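Local coordinates for protein hydroxynitrile lyase (Passiflora edulis, PDB 5Y02) that probably acts as a lyase on cyanohydrins, and binds (R)-mandelonitrile in the pocket of a homodimeric alpha/beta barrel, at residues N13-Q18 with D25-D30; G47-P52 with D56-F61; L76-F79 with P83-E86; K89-F92 with K97-V100. One frame throughout, in Å; residues are numbered along the deposited sequence.

Interaction 1: N13-Q18 with D25-D30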
loop_
_atom_site.group_PDB
_atom_site.type_symbol
_atom_site.label_atom_id
_atom_site.label_comp_id
_atom_site.label_asym_id
_atom_site.label_seq_id
_atom_site.Cartn_x
_atom_site.Cartn_y
_atom_site.Cartn_z
ATOM N N ASN A 13 -4.207 -4.362 6.696
ATOM C CA ASN A 13 -4.802 -4.777 7.960
ATOM C C ASN A 13 -4.364 -6.163 8.409
ATOM O O ASN A 13 -3.656 -6.890 7.704
ATOM C CB ASN A 13 -6.347 -4.636 7.944
ATOM C CG ASN A 13 -7.059 -5.864 7.421
ATOM O OD1 ASN A 13 -6.612 -6.492 6.477
ATOM N ND2 ASN A 13 -8.202 -6.212 8.042
ATOM N N ARG A 14 -4.790 -6.473 9.626
ATOM C CA ARG A 14 -4.689 -7.759 10.239
ATOM C C ARG A 14 -6.040 -7.962 10.907
ATOM O O ARG A 14 -6.544 -7.039 11.553
ATOM C CB ARG A 14 -3.584 -7.753 11.304
ATOM C CG ARG A 14 -3.300 -9.121 11.907
ATOM C CD ARG A 14 -2.474 -8.985 13.188
ATOM N NE ARG A 14 -2.291 -10.311 13.765
ATOM C CZ ARG A 14 -1.387 -11.207 13.364
ATOM N NH1 ARG A 14 -0.518 -10.937 12.381
ATOM N NH2 ARG A 14 -1.351 -12.408 13.954
ATOM N N TYR A 15 -6.621 -9.138 10.714
ATOM C CA TYR A 15 -7.936 -9.467 11.257
ATOM C C TYR A 15 -7.857 -9.969 12.685
ATOM O O TYR A 15 -6.870 -10.586 13.090
ATOM C CB TYR A 15 -8.651 -10.496 10.389
ATOM C CG TYR A 15 -9.147 -9.882 9.107
ATOM C CD1 TYR A 15 -10.338 -9.153 9.090
ATOM C CD2 TYR A 15 -8.411 -9.978 7.924
ATOM C CE1 TYR A 15 -10.802 -8.558 7.930
ATOM C CE2 TYR A 15 -8.874 -9.400 6.747
ATOM C CZ TYR A 15 -10.061 -8.687 6.758
ATOM O OH TYR A 15 -10.520 -8.072 5.620
ATOM N N LYS A 16 -8.935 -9.727 13.426
ATOM C CA LYS A 16 -9.051 -10.259 14.780
ATOM C C LYS A 16 -9.023 -11.781 14.732
ATOM O O LYS A 16 -9.616 -12.389 13.846
ATOM C CB LYS A 16 -10.348 -9.789 15.396
ATOM C CG LYS A 16 -10.436 -8.278 15.516
ATOM C CD LYS A 16 -10.383 -7.798 16.928
ATOM C CE LYS A 16 -10.441 -6.292 16.957
ATOM N NZ LYS A 16 -10.904 -5.804 18.270
ATOM N N SER A 17 -8.350 -12.391 15.702
ATOM C CA SER A 17 -8.167 -13.837 15.698
ATOM C C SER A 17 -9.462 -14.633 15.933
ATOM O O SER A 17 -9.503 -15.800 15.572
ATOM C CB SER A 17 -7.108 -14.245 16.728
ATOM O OG SER A 17 -7.634 -14.120 18.025
ATOM N N GLN A 18 -10.491 -14.050 16.557
ATOM C CA GLN A 18 -11.710 -14.826 16.821
ATOM C C GLN A 18 -12.588 -15.032 15.595
ATOM O O GLN A 18 -13.499 -15.843 15.634
ATOM C CB GLN A 18 -12.541 -14.235 17.984
ATOM C CG GLN A 18 -13.496 -13.113 17.621
ATOM C CD GLN A 18 -14.071 -12.413 18.853
ATOM O OE1 GLN A 18 -13.331 -11.776 19.605
ATOM N NE2 GLN A 18 -15.384 -12.537 19.068
ATOM N N ASP A 25 -13.395 -13.959 4.687
ATOM C CA ASP A 25 -13.724 -14.078 3.261
ATOM C C ASP A 25 -14.927 -13.208 2.888
ATOM O O ASP A 25 -14.884 -12.476 1.904
ATOM C CB ASP A 25 -14.005 -15.538 2.865
ATOM C CG ASP A 25 -12.763 -16.440 2.884
ATOM O OD1 ASP A 25 -11.608 -15.953 2.961
ATOM O OD2 ASP A 25 -12.970 -17.680 2.814
ATOM N N GLN A 26 -15.980 -13.272 3.693
ATOM C CA GLN A 26 -17.176 -12.473 3.469
ATOM C C GLN A 26 -16.892 -10.960 3.548
ATOM O O GLN A 26 -17.384 -10.178 2.721
ATOM C CB GLN A 26 -18.276 -12.864 4.472
ATOM C CG GLN A 26 -19.631 -12.219 4.209
ATOM C CD GLN A 26 -20.168 -12.569 2.840
ATOM O OE1 GLN A 26 -20.438 -13.736 2.564
ATOM N NE2 GLN A 26 -20.283 -11.576 1.959
ATOM N N ILE A 27 -16.088 -10.558 4.532
ATOM C CA ILE A 27 -15.762 -9.157 4.726
ATOM C C ILE A 27 -15.042 -8.622 3.480
ATOM O O ILE A 27 -15.346 -7.525 2.996
ATOM C CB ILE A 27 -14.925 -8.939 6.005
ATOM C CG1 ILE A 27 -15.800 -9.132 7.249
ATOM C CG2 ILE A 27 -14.332 -7.532 6.039
ATOM C CD1 ILE A 27 -14.976 -9.303 8.514
ATOM N N ILE A 28 -14.116 -9.415 2.961
ATOM C CA ILE A 28 -13.342 -9.040 1.791
ATOM C C ILE A 28 -14.245 -8.980 0.552
ATOM O O ILE A 28 -14.096 -8.064 -0.270
ATOM C CB ILE A 28 -12.136 -9.978 1.597
ATOM C CG1 ILE A 28 -11.136 -9.751 2.755
ATOM C CG2 ILE A 28 -11.447 -9.708 0.264
ATOM C CD1 ILE A 28 -10.099 -10.845 2.907
ATOM N N ALA A 29 -15.171 -9.920 0.432
ATOM C CA ALA A 29 -16.146 -9.880 -0.671
ATOM C C ALA A 29 -17.037 -8.643 -0.594
ATOM O O ALA A 29 -17.306 -8.020 -1.620
ATOM C CB ALA A 29 -16.987 -11.144 -0.712
ATOM N N ASP A 30 -17.477 -8.288 0.615
ATOM C CA ASP A 30 -18.289 -7.090 0.850
ATOM C C ASP A 30 -17.520 -5.830 0.457
ATOM O O ASP A 30 -18.082 -4.902 -0.102
ATOM C CB ASP A 30 -18.720 -6.985 2.334
ATOM C CG ASP A 30 -19.727 -8.062 2.759
ATOM O OD1 ASP A 30 -20.237 -8.811 1.910
ATOM O OD2 ASP A 30 -20.017 -8.163 3.978
#

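Interaction 2: G47-P52 with D56-F61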
loop_
_atom_site.group_PDB
_atom_site.type_symbol
_atom_site.label_atom_id
_atom_site.label_comp_id
_atom_site.label_asym_id
_atom_site.label_seq_id
_atom_site.Cartn_x
_atom_site.Cartn_y
_atom_site.Cartn_z
ATOM N N GLY A 47 -4.661 -8.540 -1.756
ATOM C CA GLY A 47 -3.983 -9.806 -1.603
ATOM C C GLY A 47 -3.423 -10.019 -0.221
ATOM O O GLY A 47 -3.543 -9.148 0.647
ATOM N N THR A 48 -2.800 -11.171 -0.029
ATOM C CA THR A 48 -2.216 -11.528 1.260
ATOM C C THR A 48 -0.715 -11.439 1.178
ATOM O O THR A 48 -0.110 -11.816 0.175
ATOM C CB THR A 48 -2.632 -12.946 1.690
ATOM O OG1 THR A 48 -2.513 -13.822 0.582
ATOM C CG2 THR A 48 -4.058 -12.959 2.119
ATOM N N ASP A 49 -0.100 -10.943 2.246
ATOM C CA ASP A 49 1.334 -10.839 2.272
ATOM C C ASP A 49 2.021 -12.189 1.996
ATOM O O ASP A 49 1.599 -13.240 2.485
ATOM C CB ASP A 49 1.851 -10.237 3.574
ATOM C CG ASP A 49 3.353 -10.095 3.547
ATOM O OD1 ASP A 49 3.862 -9.261 2.766
ATOM O OD2 ASP A 49 4.027 -10.892 4.246
ATOM N N LEU A 50 3.067 -12.140 1.186
ATOM C CA LEU A 50 3.750 -13.344 0.737
ATOM C C LEU A 50 4.671 -14.002 1.779
ATOM O O LEU A 50 5.174 -15.098 1.536
ATOM C CB LEU A 50 4.512 -13.066 -0.563
ATOM C CG LEU A 50 3.597 -12.988 -1.788
ATOM C CD1 LEU A 50 4.352 -12.327 -2.929
ATOM C CD2 LEU A 50 3.095 -14.361 -2.214
ATOM N N GLY A 51 4.881 -13.355 2.920
ATOM C CA GLY A 51 5.654 -13.944 4.018
ATOM C C GLY A 51 7.159 -13.785 3.925
ATOM O O GLY A 51 7.667 -13.187 2.977
ATOM N N PRO A 52 7.889 -14.321 4.928
ATOM C CA PRO A 52 9.319 -14.025 5.147
ATOM C C PRO A 52 10.305 -14.692 4.178
ATOM O O PRO A 52 11.474 -14.295 4.126
ATOM C CB PRO A 52 9.557 -14.500 6.586
ATOM C CG PRO A 52 8.537 -15.575 6.805
ATOM C CD PRO A 52 7.334 -15.191 5.984
ATOM N N ASP A 56 10.579 -9.845 4.900
ATOM C CA ASP A 56 10.104 -9.932 6.289
ATOM C C ASP A 56 9.901 -8.577 7.009
ATOM O O ASP A 56 10.390 -8.373 8.114
ATOM C CB ASP A 56 11.042 -10.845 7.082
ATOM C CG ASP A 56 10.440 -11.305 8.412
ATOM O OD1 ASP A 56 9.197 -11.250 8.591
ATOM O OD2 ASP A 56 11.218 -11.729 9.283
ATOM N N ARG A 57 9.141 -7.670 6.395
ATOM C CA ARG A 57 8.909 -6.328 6.953
ATOM C C ARG A 57 7.417 -5.947 7.015
ATOM O O ARG A 57 7.091 -4.761 7.130
ATOM C CB ARG A 57 9.707 -5.279 6.152
ATOM C CG ARG A 57 11.226 -5.406 6.265
ATOM C CD ARG A 57 11.924 -4.304 5.486
ATOM N NE ARG A 57 13.395 -4.350 5.551
ATOM C CZ ARG A 57 14.157 -3.790 6.499
ATOM N NH1 ARG A 57 13.631 -3.142 7.539
ATOM N NH2 ARG A 57 15.486 -3.889 6.412
ATOM N N ALA A 58 6.524 -6.944 6.985
ATOM C CA ALA A 58 5.074 -6.698 7.021
ATOM C C ALA A 58 4.536 -6.344 8.405
ATOM O O ALA A 58 3.395 -5.896 8.544
ATOM C CB ALA A 58 4.324 -7.885 6.428
ATOM N N ASP A 59 5.357 -6.550 9.438
ATOM C CA ASP A 59 5.051 -6.089 10.783
ATOM C C ASP A 59 3.689 -6.556 11.290
ATOM O O ASP A 59 2.969 -5.803 11.937
ATOM C CB ASP A 59 5.188 -4.565 10.859
ATOM C CG ASP A 59 5.265 -4.048 12.298
ATOM O OD1 ASP A 59 5.608 -4.827 13.215
ATOM O OD2 ASP A 59 4.953 -2.860 12.502
ATOM N N GLY A 60 3.350 -7.807 11.002
ATOM C CA GLY A 60 2.101 -8.400 11.456
ATOM C C GLY A 60 0.881 -8.104 10.600
ATOM O O GLY A 60 -0.171 -8.696 10.831
ATOM N N PHE A 61 1.003 -7.224 9.598
ATOM C CA PHE A 61 -0.085 -7.016 8.638
ATOM C C PHE A 61 -0.141 -8.184 7.658
ATOM O O PHE A 61 0.888 -8.664 7.176
ATOM C CB PHE A 61 0.070 -5.676 7.917
ATOM C CG PHE A 61 -0.095 -4.494 8.821
ATOM C CD1 PHE A 61 -1.382 -4.033 9.149
ATOM C CD2 PHE A 61 1.007 -3.853 9.372
ATOM C CE1 PHE A 61 -1.553 -2.956 9.991
ATOM C CE2 PHE A 61 0.843 -2.765 10.224
ATOM C CZ PHE A 61 -0.436 -2.320 10.538
#

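Interaction 3: L76-F79 with P83-E86. With MXN ((2R)-hydroxy(phenyl)ethanenitrile), chain M.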
loop_
_atom_site.group_PDB
_atom_site.type_symbol
_atom_site.label_atom_id
_atom_site.label_comp_id
_atom_site.label_asym_id
_atom_site.label_seq_id
_atom_site.Cartn_x
_atom_site.Cartn_y
_atom_site.Cartn_z
ATOM N N LEU A 76 -14.250 11.340 -0.604
ATOM C CA LEU A 76 -15.020 11.754 0.552
ATOM C C LEU A 76 -16.528 11.535 0.367
ATOM O O LEU A 76 -17.215 11.124 1.303
ATOM C CB LEU A 76 -14.688 13.200 0.907
ATOM C CG LEU A 76 -13.273 13.405 1.457
ATOM C CD1 LEU A 76 -12.919 14.880 1.547
ATOM C CD2 LEU A 76 -13.121 12.745 2.825
ATOM N N ASN A 77 -17.034 11.754 -0.843
ATOM C CA ASN A 77 -18.434 11.368 -1.148
ATOM C C ASN A 77 -18.645 9.858 -0.956
ATOM O O ASN A 77 -19.612 9.440 -0.328
ATOM C CB ASN A 77 -18.823 11.788 -2.569
ATOM C CG ASN A 77 -18.998 13.293 -2.707
ATOM O OD1 ASN A 77 -19.399 13.973 -1.759
ATOM N ND2 ASN A 77 -18.700 13.820 -3.891
ATOM N N PHE A 78 -17.714 9.059 -1.479
ATOM C CA PHE A 78 -17.716 7.607 -1.273
ATOM C C PHE A 78 -17.686 7.213 0.211
ATOM O O PHE A 78 -18.551 6.462 0.686
ATOM C CB PHE A 78 -16.527 6.977 -1.991
ATOM C CG PHE A 78 -16.258 5.552 -1.596
ATOM C CD1 PHE A 78 -17.010 4.514 -2.142
ATOM C CD2 PHE A 78 -15.243 5.245 -0.683
ATOM C CE1 PHE A 78 -16.757 3.193 -1.790
ATOM C CE2 PHE A 78 -14.989 3.924 -0.321
ATOM C CZ PHE A 78 -15.751 2.897 -0.874
ATOM N N PHE A 79 -16.699 7.735 0.934
ATOM C CA PHE A 79 -16.403 7.264 2.297
ATOM C C PHE A 79 -17.537 7.527 3.292
ATOM O O PHE A 79 -17.717 6.758 4.242
ATOM C CB PHE A 79 -15.080 7.874 2.791
ATOM C CG PHE A 79 -14.467 7.137 3.942
ATOM C CD1 PHE A 79 -13.949 5.861 3.761
ATOM C CD2 PHE A 79 -14.409 7.712 5.205
ATOM C CE1 PHE A 79 -13.382 5.170 4.825
ATOM C CE2 PHE A 79 -13.836 7.029 6.272
ATOM C CZ PHE A 79 -13.320 5.759 6.080
ATOM N N PRO A 83 -23.605 2.978 1.676
ATOM C CA PRO A 83 -22.964 1.657 1.592
ATOM C C PRO A 83 -21.596 1.569 2.300
ATOM O O PRO A 83 -21.298 0.555 2.941
ATOM C CB PRO A 83 -22.793 1.440 0.086
ATOM C CG PRO A 83 -23.825 2.310 -0.548
ATOM C CD PRO A 83 -23.939 3.508 0.338
ATOM N N ALA A 84 -20.794 2.626 2.180
ATOM C CA ALA A 84 -19.489 2.681 2.846
ATOM C C ALA A 84 -19.653 2.715 4.349
ATOM O O ALA A 84 -18.911 2.042 5.049
ATOM C CB ALA A 84 -18.681 3.865 2.383
ATOM N N LEU A 85 -20.624 3.470 4.854
ATOM C CA LEU A 85 -20.826 3.521 6.301
ATOM C C LEU A 85 -21.292 2.173 6.844
ATOM O O LEU A 85 -20.898 1.785 7.946
ATOM C CB LEU A 85 -21.819 4.610 6.696
ATOM C CG LEU A 85 -21.408 6.057 6.444
ATOM C CD1 LEU A 85 -22.624 6.947 6.660
ATOM C CD2 LEU A 85 -20.253 6.498 7.332
ATOM N N GLU A 86 -22.121 1.465 6.080
ATOM C CA GLU A 86 -22.550 0.131 6.490
ATOM C C GLU A 86 -21.400 -0.855 6.502
ATOM O O GLU A 86 -21.299 -1.661 7.416
ATOM C CB GLU A 86 -23.697 -0.394 5.615
ATOM C CG GLU A 86 -25.011 0.349 5.840
ATOM C CD GLU A 86 -25.478 0.309 7.291
ATOM O OE1 GLU A 86 -25.756 -0.796 7.784
ATOM O OE2 GLU A 86 -25.554 1.374 7.947
HETATM C C1 MXN M . -12.967 1.381 3.760
HETATM C C2 MXN M . -13.460 1.238 5.054
HETATM C C3 MXN M . -14.796 1.521 5.342
HETATM C C4 MXN M . -15.642 1.936 4.319
HETATM C C5 MXN M . -15.158 2.095 3.029
HETATM C C6 MXN M . -13.826 1.817 2.740
HETATM C C7 MXN M . -11.527 1.106 3.521
HETATM C C8 MXN M . -10.790 2.080 4.359
HETATM N N9 MXN M . -10.220 2.856 5.021
HETATM O O10 MXN M . -11.189 1.299 2.135
#

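Interaction 4: K89-F92 with K97-V100. With MXN ((2R)-hydroxy(phenyl)ethanenitrile), chain M.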
loop_
_atom_site.group_PDB
_atom_site.type_symbol
_atom_site.label_atom_id
_atom_site.label_comp_id
_atom_site.label_asym_id
_atom_site.label_seq_id
_atom_site.Cartn_x
_atom_site.Cartn_y
_atom_site.Cartn_z
ATOM N N LYS A 89 -19.005 -0.515 9.600
ATOM C CA LYS A 89 -19.503 -1.178 10.817
ATOM C C LYS A 89 -19.017 -2.617 10.960
ATOM O O LYS A 89 -18.859 -3.106 12.076
ATOM C CB LYS A 89 -21.034 -1.161 10.850
ATOM C CG LYS A 89 -21.619 0.218 11.046
ATOM C CD LYS A 89 -23.137 0.178 10.969
ATOM C CE LYS A 89 -23.683 1.587 11.046
ATOM N NZ LYS A 89 -25.154 1.604 11.244
ATOM N N GLU A 90 -18.792 -3.298 9.839
ATOM C CA GLU A 90 -18.204 -4.621 9.908
ATOM C C GLU A 90 -16.696 -4.612 9.743
ATOM O O GLU A 90 -16.033 -5.398 10.380
ATOM C CB GLU A 90 -18.901 -5.612 8.983
ATOM C CG GLU A 90 -18.642 -5.501 7.508
ATOM C CD GLU A 90 -19.015 -6.777 6.743
ATOM O OE1 GLU A 90 -19.698 -7.686 7.276
ATOM O OE2 GLU A 90 -18.604 -6.890 5.593
ATOM N N PHE A 91 -16.150 -3.711 8.922
ATOM C CA PHE A 91 -14.726 -3.761 8.618
ATOM C C PHE A 91 -13.817 -3.322 9.772
ATOM O O PHE A 91 -12.922 -4.062 10.144
ATOM C CB PHE A 91 -14.419 -2.951 7.371
ATOM C CG PHE A 91 -12.996 -3.071 6.928
ATOM C CD1 PHE A 91 -12.512 -4.282 6.453
ATOM C CD2 PHE A 91 -12.136 -1.976 6.999
ATOM C CE1 PHE A 91 -11.187 -4.408 6.047
ATOM C CE2 PHE A 91 -10.819 -2.089 6.595
ATOM C CZ PHE A 91 -10.346 -3.299 6.118
ATOM N N PHE A 92 -14.031 -2.127 10.316
ATOM C CA PHE A 92 -13.111 -1.591 11.329
ATOM C C PHE A 92 -13.082 -2.425 12.614
ATOM O O PHE A 92 -12.000 -2.699 13.128
ATOM C CB PHE A 92 -13.374 -0.095 11.604
ATOM C CG PHE A 92 -13.067 0.789 10.412
ATOM C CD1 PHE A 92 -11.805 0.778 9.834
ATOM C CD2 PHE A 92 -14.032 1.630 9.879
ATOM C CE1 PHE A 92 -11.517 1.554 8.725
ATOM C CE2 PHE A 92 -13.748 2.436 8.783
ATOM C CZ PHE A 92 -12.483 2.396 8.199
ATOM N N LYS A 97 -5.433 -4.691 13.650
ATOM C CA LYS A 97 -4.861 -3.394 13.361
ATOM C C LYS A 97 -5.019 -2.996 11.907
ATOM O O LYS A 97 -5.404 -3.804 11.070
ATOM C CB LYS A 97 -3.412 -3.327 13.805
ATOM C CG LYS A 97 -2.529 -4.406 13.236
ATOM C CD LYS A 97 -1.165 -4.300 13.887
ATOM C CE LYS A 97 -0.099 -5.056 13.123
ATOM N NZ LYS A 97 1.233 -4.521 13.540
ATOM N N ILE A 98 -4.740 -1.728 11.635
ATOM C CA ILE A 98 -4.978 -1.173 10.306
ATOM C C ILE A 98 -4.081 0.041 10.103
ATOM O O ILE A 98 -3.793 0.773 11.051
ATOM C CB ILE A 98 -6.466 -0.817 10.107
ATOM C CG1 ILE A 98 -6.736 -0.381 8.654
ATOM C CG2 ILE A 98 -6.921 0.259 11.093
ATOM C CD1 ILE A 98 -8.187 -0.137 8.357
ATOM N N VAL A 99 -3.595 0.215 8.880
ATOM C CA VAL A 99 -2.981 1.466 8.467
ATOM C C VAL A 99 -3.497 1.784 7.060
ATOM O O VAL A 99 -3.617 0.876 6.226
ATOM C CB VAL A 99 -1.439 1.432 8.525
ATOM C CG1 VAL A 99 -0.869 0.294 7.697
ATOM C CG2 VAL A 99 -0.835 2.754 8.090
ATOM N N VAL A 100 -3.817 3.054 6.836
ATOM C CA VAL A 100 -4.378 3.525 5.567
ATOM C C VAL A 100 -3.633 4.774 5.127
ATOM O O VAL A 100 -3.495 5.709 5.898
ATOM C CB VAL A 100 -5.885 3.850 5.699
ATOM C CG1 VAL A 100 -6.484 4.137 4.335
ATOM C CG2 VAL A 100 -6.636 2.688 6.353
HETATM C C1 MXN M . -12.967 1.381 3.760
HETATM C C2 MXN M . -13.460 1.238 5.054
HETATM C C3 MXN M . -14.796 1.521 5.342
HETATM C C4 MXN M . -15.642 1.936 4.319
HETATM C C5 MXN M . -15.158 2.095 3.029
HETATM C C6 MXN M . -13.826 1.817 2.740
HETATM C C7 MXN M . -11.527 1.106 3.521
HETATM C C8 MXN M . -10.790 2.080 4.359
HETATM N N9 MXN M . -10.220 2.856 5.021
HETATM O O10 MXN M . -11.189 1.299 2.135
#

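Interaction 1: N13-Q18 with D25-D30
Tyr15, at the end of strand 7-15, meets Ile27 and Ile28 of helix 21-37 with the outer end of its ring. Packing is carried by the two isoleucines. Ile27 presents its CG2 methyl at the ring edge, close to the ring plane, with Tyr15 CE1 4.1 Å from Ile27 CG2. On Ile28 the chain beyond CB does the touching: Ile28 CG1 lies 3.4 Å from Tyr15 OH. With chi1 at -68°, Ile28 holds CG1 anti to the carbonyl carbon, which swings this branch to the hydroxyl.

The polar contacts lie beside this packing. Tyr15 OH is hydrogen-bonded to Tyr65 OH, on strand 63-69, which Asn13 OD1 also engages. Asn13 sets its amide nitrogen ND2 above the centre of the Tyr15 ring, 3.3 Å from its plane.

Helix and sheet are therefore joined here where isoleucine methyl and methylene groups meet the ring edge and hydroxyl oxygen of one tyrosine. The tyrosine works in two ways: its ring edge and oxygen pack on the isoleucines, while the buried hydroxyl has its polar need met by another strand of the sheet.

Interaction 2: G47-P52 with D56-F61
Between Asp49 and Ala58 the two backbones run 7.3 Å apart, CA to CA, and they close to 4.3 Å between Pro52 CA and Asp56 CA. The second segment then folds into a type I' beta turn from Ala58 to Phe61, closed by Phe61 N to Ala58 O at 2.9 Å. Asp59 and Gly60 fill its corners with positive phi.

The carboxylate of Asp49 carries the middle of the contact. It lies against the methyl of Ala58, with Asp49 OD2 3.7 Å from Ala58 CB. With chi1 at -178°, CG stands anti to the backbone N, and OD2 turns back onto its own chain. There it accepts from Gly51 N at 2.9 Å, which makes an Asx turn. The N-H comes from well above the carboxylate plane. Asp49 OD1 accepts a hydrogen bond from Asn102 N of the second subunit. One carboxylate thus fixes its own loop and also ties it across the dimer. Without its carboxylate, as with an alanine here, Gly51 N and Asn102 N of the second subunit would probably lose their acceptor, and the loop would be freer to shift. Nearer the outer end, Pro52 CB packs on the carboxyl carbon of Asp56, 3.8 Å from Asp56 CG.

The contact belongs to the loop that joins strand 44-48 to strand 63-69. Backbone bonds from Gly47 to Ala64 and from Asp49 to Thr62 continue the strand pairing into it. Leu101 of the second subunit packs on Asp49, Ala58 and Phe61, and Lys97 of strand 95-104 makes a cation-pi contact with the Phe61 ring.

Interaction 3: L76-F79 with P83-E86
Ala84, in the first half of helix 82-91, pushes its methyl into the C-terminal end of helix 72-79. The shortest contacts run from this methyl to backbone carbonyls. Ala84 CB lies 3.1 Å from Phe78 O and 3.6 Å from Phe79 O, so the methyl sits against two successive carbonyls. Leu85 adds its CD2 methyl, 4.0 Å from Phe79 O. Phe78 O is also hydrogen-bonded to Ser81 OG in the short link between the helices.

Of the side-chain contacts between the helices, Ala84 CB lies over one face of the Phe78 ring, 4.5 Å from Phe78 CZ.

The ligand contacts come from the same residues. Phe78 CE2 is 3.8 Å from C5 of the mandelonitrile phenyl ring. Phe79 CB points away from helix 82-91, and with CG anti to the backbone N (chi1 -161°) the ring reaches the ligand, Phe79 CE1 lying 3.9 Å from the nitrile N9. Ala84 O approaches phenyl carbon C4 at 3.4 Å. Replacing Phe79 by an alanine would probably open a gap beside the nitrile and the phenyl ring and leave the ligand freer to turn.

The ligand is also hydrogen-bonded to Tyr31 OH and His9 NE2. Here the protein offers mainly ring carbons, a methyl and one carbonyl. This is consistent with an apolar wall against the phenyl ring and, through Phe79, the nitrile, while the polar grip comes from the other residues.

Interaction 4: K89-F92 with K97-V100
Phe91 and Phe92 both reach the CD1 methyl of Ile98, but through different first torsions. Phe91 has its ring anti to the backbone N (chi1 -174°), whereas Phe92 has its ring anti to the carbonyl carbon (chi1 -66°). With both its torsions extended, the Ile98 chain carries CD1 to the two rings. The fold is that of a dimeric alpha/beta barrel, with a four-stranded antiparallel sheet in each chain and helices against it. This contact joins the last part of helix 82-91 and Phe92 to strand 95-104, outermost within this chain.

The packing is wholly apolar. Phe91 CE2 is 3.7 Å from Ile98 CD1, an approach that is neither over the face nor at the edge. Phe92 meets the same methyl at its ring edge, in the ring plane, with Phe92 CE1 3.8 Å from Ile98 CD1. One methyl thereby touches both rings.

Both rings also line the ligand pocket. Phe91 CD2 is 4.0 Å from phenyl carbon C2 of the bound (R)-mandelonitrile. Two residues further along the strand, Val100 faces the nitrile with its methyl groups. Tyr31 and Phe87 pack on the Phe91 ring. Arg57 of the second subunit makes a cation-pi contact with Phe92, so the dimer partner backs a ring of this pocket. Val99, next to Ile98, packs on Ala58 of that subunit.

The closest approaches to the ligand here are Phe92 CZ, 3.5 Å from its C2, and Val100 CG2, 3.8 Å from its N9.

Interactions 3 and 4 share helix 82-91 and both touch the mandelonitrile. Their centres are 14 Å apart, and they meet where Phe79 CZ lies 4.1 Å from Phe92 CZ. Interaction 1 does not line the pocket, and the Ile27 side chain stays about 9 Å from the ligand. It joins interaction 4 through the neighbouring strands 7-15 and 95-104, with Arg14 N 3.1 Å from Lys97 O. Interaction 2 is farther off, the Phe61 side chain being about 12 Å from the ligand. Yet Asp59 O sits 2.7 Å from Lys97 NZ, and Gly60 O 2.7 Å from Arg14 NH1. Interactions 2, 3 and 4 all touch the second subunit.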